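Local structure of diguanylate cyclase (Pseudomonas aeruginosa, 5M3C) at residues S19-A24 against T141-A146; L38-D43 against R104-A109; K62-R67 against D84-L89. The protein belongs to the diguanylate cyclase family, joining a GGDEF domain that here holds GTP and a calcium ion to an EAL domain with its own calcium site. One frame throughout, in Å; residues are numbered along the deposited sequence.

Contact 1 of 3, residues S19-A24 against T141-A146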
# COMPACT_ATOMS: atom_id res chain seq x y z
N SER B 19 5.86 49.00 2.47
CA SER B 19 6.82 50.10 2.49
C SER B 19 8.23 49.56 2.65
O SER B 19 9.17 50.04 1.99
CB SER B 19 6.50 51.08 3.63
OG SER B 19 7.01 50.61 4.87
N ARG B 20 8.38 48.55 3.51
CA ARG B 20 9.68 47.94 3.75
C ARG B 20 10.15 47.12 2.55
O ARG B 20 11.35 46.98 2.33
CB ARG B 20 9.63 47.08 5.02
CG ARG B 20 9.80 47.91 6.28
CD ARG B 20 9.01 47.37 7.46
NE ARG B 20 9.76 46.36 8.20
CZ ARG B 20 9.58 46.11 9.50
NH1 ARG B 20 8.70 46.80 10.20
NH2 ARG B 20 10.30 45.17 10.09
N LEU B 21 9.20 46.60 1.78
CA LEU B 21 9.55 45.94 0.53
C LEU B 21 9.96 46.97 -0.52
O LEU B 21 10.96 46.79 -1.22
CB LEU B 21 8.37 45.10 0.01
CG LEU B 21 8.57 44.43 -1.35
CD1 LEU B 21 9.86 43.63 -1.40
CD2 LEU B 21 7.39 43.53 -1.67
N ASN B 22 9.19 48.05 -0.62
CA ASN B 22 9.51 49.14 -1.53
C ASN B 22 10.89 49.71 -1.25
O ASN B 22 11.69 49.90 -2.17
CB ASN B 22 8.45 50.24 -1.44
CG ASN B 22 7.22 49.95 -2.27
OD1 ASN B 22 7.27 49.17 -3.22
ND2 ASN B 22 6.10 50.57 -1.91
N HIS B 23 11.18 49.99 0.02
CA HIS B 23 12.49 50.53 0.39
C HIS B 23 13.61 49.57 -0.01
O HIS B 23 14.63 49.99 -0.54
CB HIS B 23 12.56 50.82 1.89
CG HIS B 23 13.93 51.19 2.36
ND1 HIS B 23 14.58 52.33 1.94
CD2 HIS B 23 14.78 50.57 3.21
CE1 HIS B 23 15.77 52.40 2.52
NE2 HIS B 23 15.91 51.34 3.30
N ALA B 24 13.40 48.28 0.25
CA ALA B 24 14.40 47.27 -0.08
C ALA B 24 14.67 47.24 -1.58
O ALA B 24 15.82 47.14 -2.01
CB ALA B 24 13.93 45.90 0.39
N THR B 141 4.02 42.80 -8.09
CA THR B 141 4.34 41.63 -8.92
C THR B 141 5.15 40.59 -8.14
O THR B 141 5.02 39.39 -8.39
CB THR B 141 5.10 42.01 -10.21
OG1 THR B 141 6.46 42.32 -9.89
CG2 THR B 141 4.44 43.19 -10.91
N LEU B 142 5.98 41.06 -7.21
CA LEU B 142 6.74 40.16 -6.36
C LEU B 142 5.80 39.39 -5.44
O LEU B 142 5.93 38.17 -5.29
CB LEU B 142 7.78 40.93 -5.54
CG LEU B 142 9.05 41.32 -6.30
CD1 LEU B 142 9.98 42.14 -5.42
CD2 LEU B 142 9.77 40.08 -6.82
N VAL B 143 4.85 40.10 -4.84
CA VAL B 143 3.84 39.46 -4.00
C VAL B 143 3.01 38.49 -4.84
O VAL B 143 2.81 37.34 -4.46
CB VAL B 143 2.92 40.49 -3.32
CG1 VAL B 143 1.66 39.82 -2.80
CG2 VAL B 143 3.65 41.20 -2.20
N LYS B 144 2.53 38.97 -5.99
CA LYS B 144 1.74 38.14 -6.90
C LYS B 144 2.48 36.85 -7.23
O LYS B 144 1.98 35.75 -7.00
CB LYS B 144 1.45 38.92 -8.20
CG LYS B 144 0.67 38.13 -9.24
N ASN B 145 3.68 37.00 -7.77
CA ASN B 145 4.47 35.85 -8.19
C ASN B 145 4.80 34.95 -7.00
O ASN B 145 4.81 33.73 -7.13
CB ASN B 145 5.74 36.31 -8.91
CG ASN B 145 5.44 37.04 -10.20
OD1 ASN B 145 4.30 37.08 -10.66
ND2 ASN B 145 6.47 37.63 -10.80
N ALA B 146 5.08 35.54 -5.84
CA ALA B 146 5.37 34.75 -4.64
C ALA B 146 4.13 33.97 -4.20
O ALA B 146 4.24 32.87 -3.65
CB ALA B 146 5.85 35.65 -3.51
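L21 points its two methyls across to helix 139-155, one at L142 and the other at V143. This is helix-to-helix packing on one face of the central sheet of the GGDEF domain: helix 14-31, which carries L21, and helix 139-155, which carries the other two residues, meet there. The leucines meet methyl to methyl, L21 CD1 standing 4.3 Å from L142 CD1. The second branch of L21, CD2, goes to the valine and comes within 4.4 Å of V143 CG2. Both are ordinary van der Waals contacts, and no hydrogen bond links the two segments.

The reach of L21 follows from its torsions. CG lies anti to the backbone N (chi1 176°) and CD2 continues anti to CA, which makes CD2 the far end of the chain, while CD1 forks off toward L142. The backbones keep well apart, with L21 CA and L142 CA 9.4 Å from each other, and the side chains bridge that distance. L21 and L142 leave their helices heading for the opposite segment; V143 leaves along the flank of its own helix and offers one methyl.

Further out, the same side chains rest on the sheet beneath: L21 on V37 and L89, L142 on F132, V143 on I87. A139, near the start of helix 139-155, also touches L21 and N22, and T141 OG1 is hydrogen-bonded to D138 OD1. Regular i to i+4 backbone bonds hold the pieces in shape, H23 N to S19 O at 2.8 Å on one helix and A146 N to L142 O at 2.8 Å on the other. On L142 the contact is one-sided: CD1, anti to CA, faces L21, and CD2 branches away from it.

Contact 2 of 3, residues L38-D43 against R104-A109. With CA (calcium ion), chain G; GTP (guanosine-5'-triphosphate), chain I.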
# COMPACT_ATOMS: atom_id res chain seq x y z
N LEU B 38 8.94 35.67 0.45
CA LEU B 38 8.40 34.33 0.69
C LEU B 38 6.94 34.40 1.11
O LEU B 38 6.58 35.15 2.02
CB LEU B 38 9.21 33.60 1.77
CG LEU B 38 10.52 32.96 1.31
CD1 LEU B 38 11.44 33.99 0.66
CD2 LEU B 38 11.23 32.27 2.46
N PHE B 39 6.10 33.61 0.44
CA PHE B 39 4.68 33.54 0.74
C PHE B 39 4.35 32.23 1.45
O PHE B 39 4.56 31.15 0.89
CB PHE B 39 3.87 33.62 -0.55
CG PHE B 39 2.47 34.12 -0.36
CD1 PHE B 39 1.53 33.34 0.31
CD2 PHE B 39 2.08 35.35 -0.85
CE1 PHE B 39 0.24 33.80 0.48
CE2 PHE B 39 0.79 35.81 -0.67
CZ PHE B 39 -0.13 35.03 -0.01
N ILE B 40 3.84 32.33 2.68
CA ILE B 40 3.55 31.15 3.49
C ILE B 40 2.08 31.05 3.86
O ILE B 40 1.55 31.90 4.56
CB ILE B 40 4.36 31.16 4.80
CG1 ILE B 40 5.86 31.11 4.50
CG2 ILE B 40 3.94 29.99 5.68
CD1 ILE B 40 6.73 31.16 5.74
N ASP B 41 1.43 29.98 3.40
CA ASP B 41 0.01 29.76 3.65
C ASP B 41 -0.18 28.47 4.45
O ASP B 41 0.19 27.39 3.98
CB ASP B 41 -0.75 29.69 2.32
CG ASP B 41 -2.25 29.67 2.50
OD1 ASP B 41 -2.73 29.06 3.48
OD2 ASP B 41 -2.97 30.25 1.66
N LEU B 42 -0.75 28.58 5.64
CA LEU B 42 -0.94 27.42 6.50
C LEU B 42 -1.69 26.32 5.77
O LEU B 42 -2.58 26.61 4.96
CB LEU B 42 -1.68 27.80 7.79
CG LEU B 42 -0.94 28.74 8.75
CD1 LEU B 42 -1.67 28.86 10.08
CD2 LEU B 42 0.49 28.27 8.99
N ASP B 43 -1.34 25.07 6.05
CA ASP B 43 -1.95 23.92 5.39
C ASP B 43 -3.19 23.40 6.13
O ASP B 43 -3.14 23.14 7.33
CB ASP B 43 -0.94 22.78 5.25
CG ASP B 43 0.09 23.04 4.17
OD1 ASP B 43 -0.29 23.59 3.11
OD2 ASP B 43 1.26 22.67 4.36
N ARG B 104 13.99 26.74 3.97
CA ARG B 104 13.89 25.46 4.68
C ARG B 104 13.84 25.66 6.18
O ARG B 104 13.04 25.03 6.88
CB ARG B 104 15.05 24.54 4.31
CG ARG B 104 15.41 24.53 2.83
CD ARG B 104 15.85 23.15 2.36
NE ARG B 104 14.70 22.29 2.07
CZ ARG B 104 14.10 22.21 0.89
NH1 ARG B 104 14.53 22.93 -0.15
NH2 ARG B 104 13.06 21.40 0.73
N LYS B 105 14.70 26.54 6.69
CA LYS B 105 14.62 26.95 8.09
C LYS B 105 13.16 27.13 8.48
O LYS B 105 12.70 26.57 9.47
CB LYS B 105 15.36 28.28 8.29
CG LYS B 105 16.71 28.17 8.98
CD LYS B 105 16.58 28.32 10.49
N LEU B 106 12.44 27.91 7.67
CA LEU B 106 11.06 28.26 7.96
C LEU B 106 10.14 27.04 7.87
O LEU B 106 9.16 26.94 8.61
CB LEU B 106 10.58 29.35 7.01
CG LEU B 106 11.29 30.70 7.15
CD1 LEU B 106 11.10 31.55 5.91
CD2 LEU B 106 10.82 31.45 8.39
N LEU B 107 10.46 26.11 6.97
CA LEU B 107 9.73 24.85 6.90
C LEU B 107 9.91 24.05 8.18
O LEU B 107 8.93 23.66 8.82
CB LEU B 107 10.19 24.00 5.72
CG LEU B 107 9.22 23.90 4.54
CD1 LEU B 107 9.72 22.87 3.54
CD2 LEU B 107 7.83 23.53 5.03
N ASN B 108 11.16 23.80 8.54
CA ASN B 108 11.48 22.96 9.69
C ASN B 108 10.91 23.54 10.99
O ASN B 108 10.85 22.86 12.01
CB ASN B 108 12.99 22.79 9.82
CG ASN B 108 13.37 21.68 10.78
OD1 ASN B 108 12.70 20.64 10.84
ND2 ASN B 108 14.44 21.89 11.54
N ALA B 109 10.49 24.80 10.94
CA ALA B 109 9.88 25.44 12.10
C ALA B 109 8.51 24.84 12.39
O ALA B 109 7.99 24.93 13.51
CB ALA B 109 9.76 26.94 11.89
CA CA G . -4.43 27.73 4.11
PG GTP I . -5.33 24.92 2.18
O1G GTP I . -6.00 24.58 0.87
O2G GTP I . -4.16 24.04 2.53
O3G GTP I . -5.07 26.39 2.38
O3B GTP I . -6.40 24.53 3.32
PB GTP I . -7.08 25.64 4.27
O1B GTP I . -8.24 25.00 5.00
O2B GTP I . -5.99 26.32 5.07
O3A GTP I . -7.67 26.65 3.16
PA GTP I . -7.88 28.22 3.44
O1A GTP I . -9.03 28.71 2.59
O2A GTP I . -6.54 28.92 3.36
O5' GTP I . -8.36 28.24 4.97
C5' GTP I . -7.97 29.32 5.79
C4' GTP I . -8.50 29.04 7.19
O4' GTP I . -7.85 29.90 8.12
C3' GTP I . -10.00 29.31 7.27
O3' GTP I . -10.70 28.14 7.72
C2' GTP I . -10.14 30.44 8.26
O2' GTP I . -11.27 30.27 9.12
C1' GTP I . -8.84 30.38 9.03
N9 GTP I . -8.50 31.72 9.57
C8 GTP I . -8.21 32.82 8.86
N7 GTP I . -7.95 33.86 9.69
C5 GTP I . -8.07 33.41 10.95
C6 GTP I . -7.94 33.98 12.31
O6 GTP I . -7.63 35.18 12.46
N1 GTP I . -8.16 33.18 13.36
C2 GTP I . -8.48 31.88 13.21
N2 GTP I . -8.69 31.12 14.32
N3 GTP I . -8.62 31.29 12.00
C4 GTP I . -8.44 32.00 10.86
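L106 faces the strand residues L38 and I40 from helix 96-108, and its side chain can be followed outward atom by atom. CB already lies near the strand, with L106 CB 4.4 Å from I40 CD1. CG, set anti to the carbonyl carbon (chi1 -64°), makes no close contact itself and serves as the fork. From it CD1 continues anti to CA and does most of the touching: L106 CD1 is 3.5 Å from L38 CD2 and 4.4 Å from I40 CD1, so this one methyl meets both residues. The leucine side chains pass each other at a slant. I88, on the adjoining strand, also touches L106.

This is a helix laid on a face of the GGDEF-domain sheet, and the alternation of strand 35-43 divides the labour. L38 and I40 turn to the helix, whereas F39 and D41 turn to the other face, where helix 139-155 packs. At the far end the strand becomes a ligand site. D41 OD1 binds the calcium ion at 2.2 Å and the main-chain L42 O binds it at 2.3 Å; D84 and three oxygens of GTP, one from each phosphate, complete the coordination. D43 does not bind this metal. Its OD1 is held by a salt bridge to K154 NZ and a hydrogen bond to S126 OG, and its CA lies 3.6 Å from GTP O2G.

Contact 3 of 3, residues K62-R67 against D84-L89. With CA (calcium ion), chain G; GTP (guanosine-5'-triphosphate), chain I.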
# COMPACT_ATOMS: atom_id res chain seq x y z
N LYS B 62 -0.94 32.83 16.70
CA LYS B 62 -0.02 33.62 17.51
C LYS B 62 1.28 32.86 17.72
O LYS B 62 2.37 33.42 17.59
CB LYS B 62 -0.66 33.96 18.86
CG LYS B 62 0.12 34.97 19.68
N ALA B 63 1.15 31.57 18.03
CA ALA B 63 2.31 30.72 18.28
C ALA B 63 3.16 30.55 17.03
O ALA B 63 4.39 30.60 17.09
CB ALA B 63 1.86 29.36 18.80
N ILE B 64 2.51 30.33 15.90
CA ILE B 64 3.21 30.17 14.63
C ILE B 64 3.96 31.45 14.29
O ILE B 64 5.13 31.42 13.92
CB ILE B 64 2.24 29.84 13.48
CG1 ILE B 64 1.55 28.50 13.72
CG2 ILE B 64 3.00 29.80 12.16
CD1 ILE B 64 0.37 28.27 12.81
N ALA B 65 3.26 32.57 14.41
CA ALA B 65 3.85 33.87 14.08
C ALA B 65 5.14 34.10 14.86
O ALA B 65 6.16 34.47 14.28
CB ALA B 65 2.85 34.98 14.38
N GLU B 66 5.09 33.86 16.16
CA GLU B 66 6.23 34.11 17.03
C GLU B 66 7.41 33.18 16.72
O GLU B 66 8.56 33.60 16.82
CB GLU B 66 5.81 33.98 18.50
CG GLU B 66 4.87 35.08 18.96
CD GLU B 66 4.29 34.85 20.34
OE1 GLU B 66 4.54 33.77 20.93
OE2 GLU B 66 3.58 35.74 20.84
N ARG B 67 7.12 31.94 16.33
CA ARG B 67 8.19 30.99 16.03
C ARG B 67 8.91 31.32 14.72
O ARG B 67 10.11 31.07 14.60
CB ARG B 67 7.66 29.56 15.98
CG ARG B 67 8.77 28.52 15.84
CD ARG B 67 8.23 27.11 15.85
NE ARG B 67 7.61 26.77 17.12
CZ ARG B 67 7.06 25.59 17.39
NH1 ARG B 67 7.06 24.63 16.48
NH2 ARG B 67 6.51 25.38 18.58
N ASP B 84 -4.75 33.15 7.23
CA ASP B 84 -3.71 32.21 7.63
C ASP B 84 -2.50 32.35 6.71
O ASP B 84 -1.73 31.41 6.54
CB ASP B 84 -4.23 30.78 7.59
CG ASP B 84 -4.44 30.28 6.17
OD1 ASP B 84 -4.78 31.10 5.29
OD2 ASP B 84 -4.26 29.06 5.93
N GLU B 85 -2.34 33.53 6.13
CA GLU B 85 -1.24 33.78 5.20
C GLU B 85 -0.23 34.75 5.79
O GLU B 85 -0.59 35.84 6.25
CB GLU B 85 -1.77 34.32 3.87
CG GLU B 85 -2.48 33.29 3.01
CD GLU B 85 -3.06 33.89 1.75
OE1 GLU B 85 -3.52 35.05 1.80
OE2 GLU B 85 -3.07 33.19 0.71
N PHE B 86 1.04 34.34 5.78
CA PHE B 86 2.14 35.18 6.22
C PHE B 86 3.05 35.46 5.04
O PHE B 86 3.17 34.64 4.12
CB PHE B 86 2.93 34.49 7.32
CG PHE B 86 2.11 34.12 8.52
CD1 PHE B 86 1.41 32.92 8.54
CD2 PHE B 86 2.03 34.96 9.61
CE1 PHE B 86 0.64 32.57 9.63
CE2 PHE B 86 1.26 34.61 10.71
CZ PHE B 86 0.57 33.42 10.72
N ILE B 87 3.69 36.63 5.05
CA ILE B 87 4.60 37.00 3.99
C ILE B 87 5.91 37.49 4.59
O ILE B 87 5.92 38.14 5.64
CB ILE B 87 3.98 38.07 3.07
CG1 ILE B 87 4.76 38.14 1.75
CG2 ILE B 87 3.95 39.43 3.77
CD1 ILE B 87 3.93 38.66 0.59
N ILE B 88 7.01 37.16 3.92
CA ILE B 88 8.34 37.39 4.47
C ILE B 88 9.26 38.05 3.45
O ILE B 88 9.15 37.80 2.25
CB ILE B 88 8.97 36.06 4.93
CG1 ILE B 88 8.12 35.43 6.03
CG2 ILE B 88 10.39 36.28 5.43
CD1 ILE B 88 8.51 34.01 6.36
N LEU B 89 10.16 38.89 3.95
CA LEU B 89 11.08 39.63 3.10
C LEU B 89 12.52 39.38 3.56
O LEU B 89 12.82 39.44 4.74
CB LEU B 89 10.74 41.13 3.15
CG LEU B 89 11.50 42.16 2.29
CD1 LEU B 89 12.60 42.83 3.09
CD2 LEU B 89 12.06 41.56 1.01
CA CA G . -4.43 27.73 4.11
PG GTP I . -5.33 24.92 2.18
O1G GTP I . -6.00 24.58 0.87
O2G GTP I . -4.16 24.04 2.53
O3G GTP I . -5.07 26.39 2.38
O3B GTP I . -6.40 24.53 3.32
PB GTP I . -7.08 25.64 4.27
O1B GTP I . -8.24 25.00 5.00
O2B GTP I . -5.99 26.32 5.07
O3A GTP I . -7.67 26.65 3.16
PA GTP I . -7.88 28.22 3.44
O1A GTP I . -9.03 28.71 2.59
O2A GTP I . -6.54 28.92 3.36
O5' GTP I . -8.36 28.24 4.97
C5' GTP I . -7.97 29.32 5.79
C4' GTP I . -8.50 29.04 7.19
O4' GTP I . -7.85 29.90 8.12
C3' GTP I . -10.00 29.31 7.27
O3' GTP I . -10.70 28.14 7.72
C2' GTP I . -10.14 30.44 8.26
O2' GTP I . -11.27 30.27 9.12
C1' GTP I . -8.84 30.38 9.03
N9 GTP I . -8.50 31.72 9.57
C8 GTP I . -8.21 32.82 8.86
N7 GTP I . -7.95 33.86 9.69
C5 GTP I . -8.07 33.41 10.95
C6 GTP I . -7.94 33.98 12.31
O6 GTP I . -7.63 35.18 12.46
N1 GTP I . -8.16 33.18 13.36
C2 GTP I . -8.48 31.88 13.21
N2 GTP I . -8.69 31.12 14.32
N3 GTP I . -8.62 31.29 12.00
C4 GTP I . -8.44 32.00 10.86
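F86 stands up from its strand toward helix 54-70, and the far part of its ring fits against I64 and A65. The two partners share the ring between them. A65 CB lies nearest CE2, 4.0 Å from F86 CE2, while CG2 of I64 lies nearer CE1, 4.4 Å from F86 CE1. Both methyls come in obliquely from the same side of the ring plane, so neighbouring residues of one helix cover the outer end of the ring from that side.

The directions of the side chains explain the fit. CG of F86 is anti to the carbonyl carbon (chi1 -57°), which carries the ring out from the sheet, and I64 heads down to meet it. A65 leaves the helix along its flank and needs no more than its CB to touch. With such a small residue at that place the backbones come fairly near, A65 CA and F86 CA being 8.1 Å apart. I64 also rests on L42 and F110, which ties this contact to the neighbouring strand.

Two residues before F86, D84 does something quite different. Its OD2 binds the calcium ion at 2.3 Å, and its CB sits 3.8 Å from O4' of the GTP ribose. CG occupies the position between backbone N and carbonyl carbon (chi1 71°), and from there the carboxylate faces the metal and the phosphates. Helix 54-70 takes part in the same site, since D58 is hydrogen-bonded to GTP. Residues 82-86 spell GGDEF, the signature of the domain, placed at the turn of the hairpin formed by strands 77-82 and 85-90.

Contacts 2 and 3 are close neighbours, their centres about 9 Å apart, because strands 35-43 and 85-90 pair in one sheet; I40 O and F86 N, 2.8 Å apart, are probably hydrogen-bonded. Both contacts lie on the face covered by helices 54-70 and 96-108, and both run into the GTP site, where D41 and L42 from one segment and D84 from the other share the calcium ion. Contact 1 is on the opposite face, its centre about 18 Å from that of contact 2 and 17 Å from that of contact 3. It meets the reverse side of the same strands: V143 CG2 is 3.8 Å from I87 CD1.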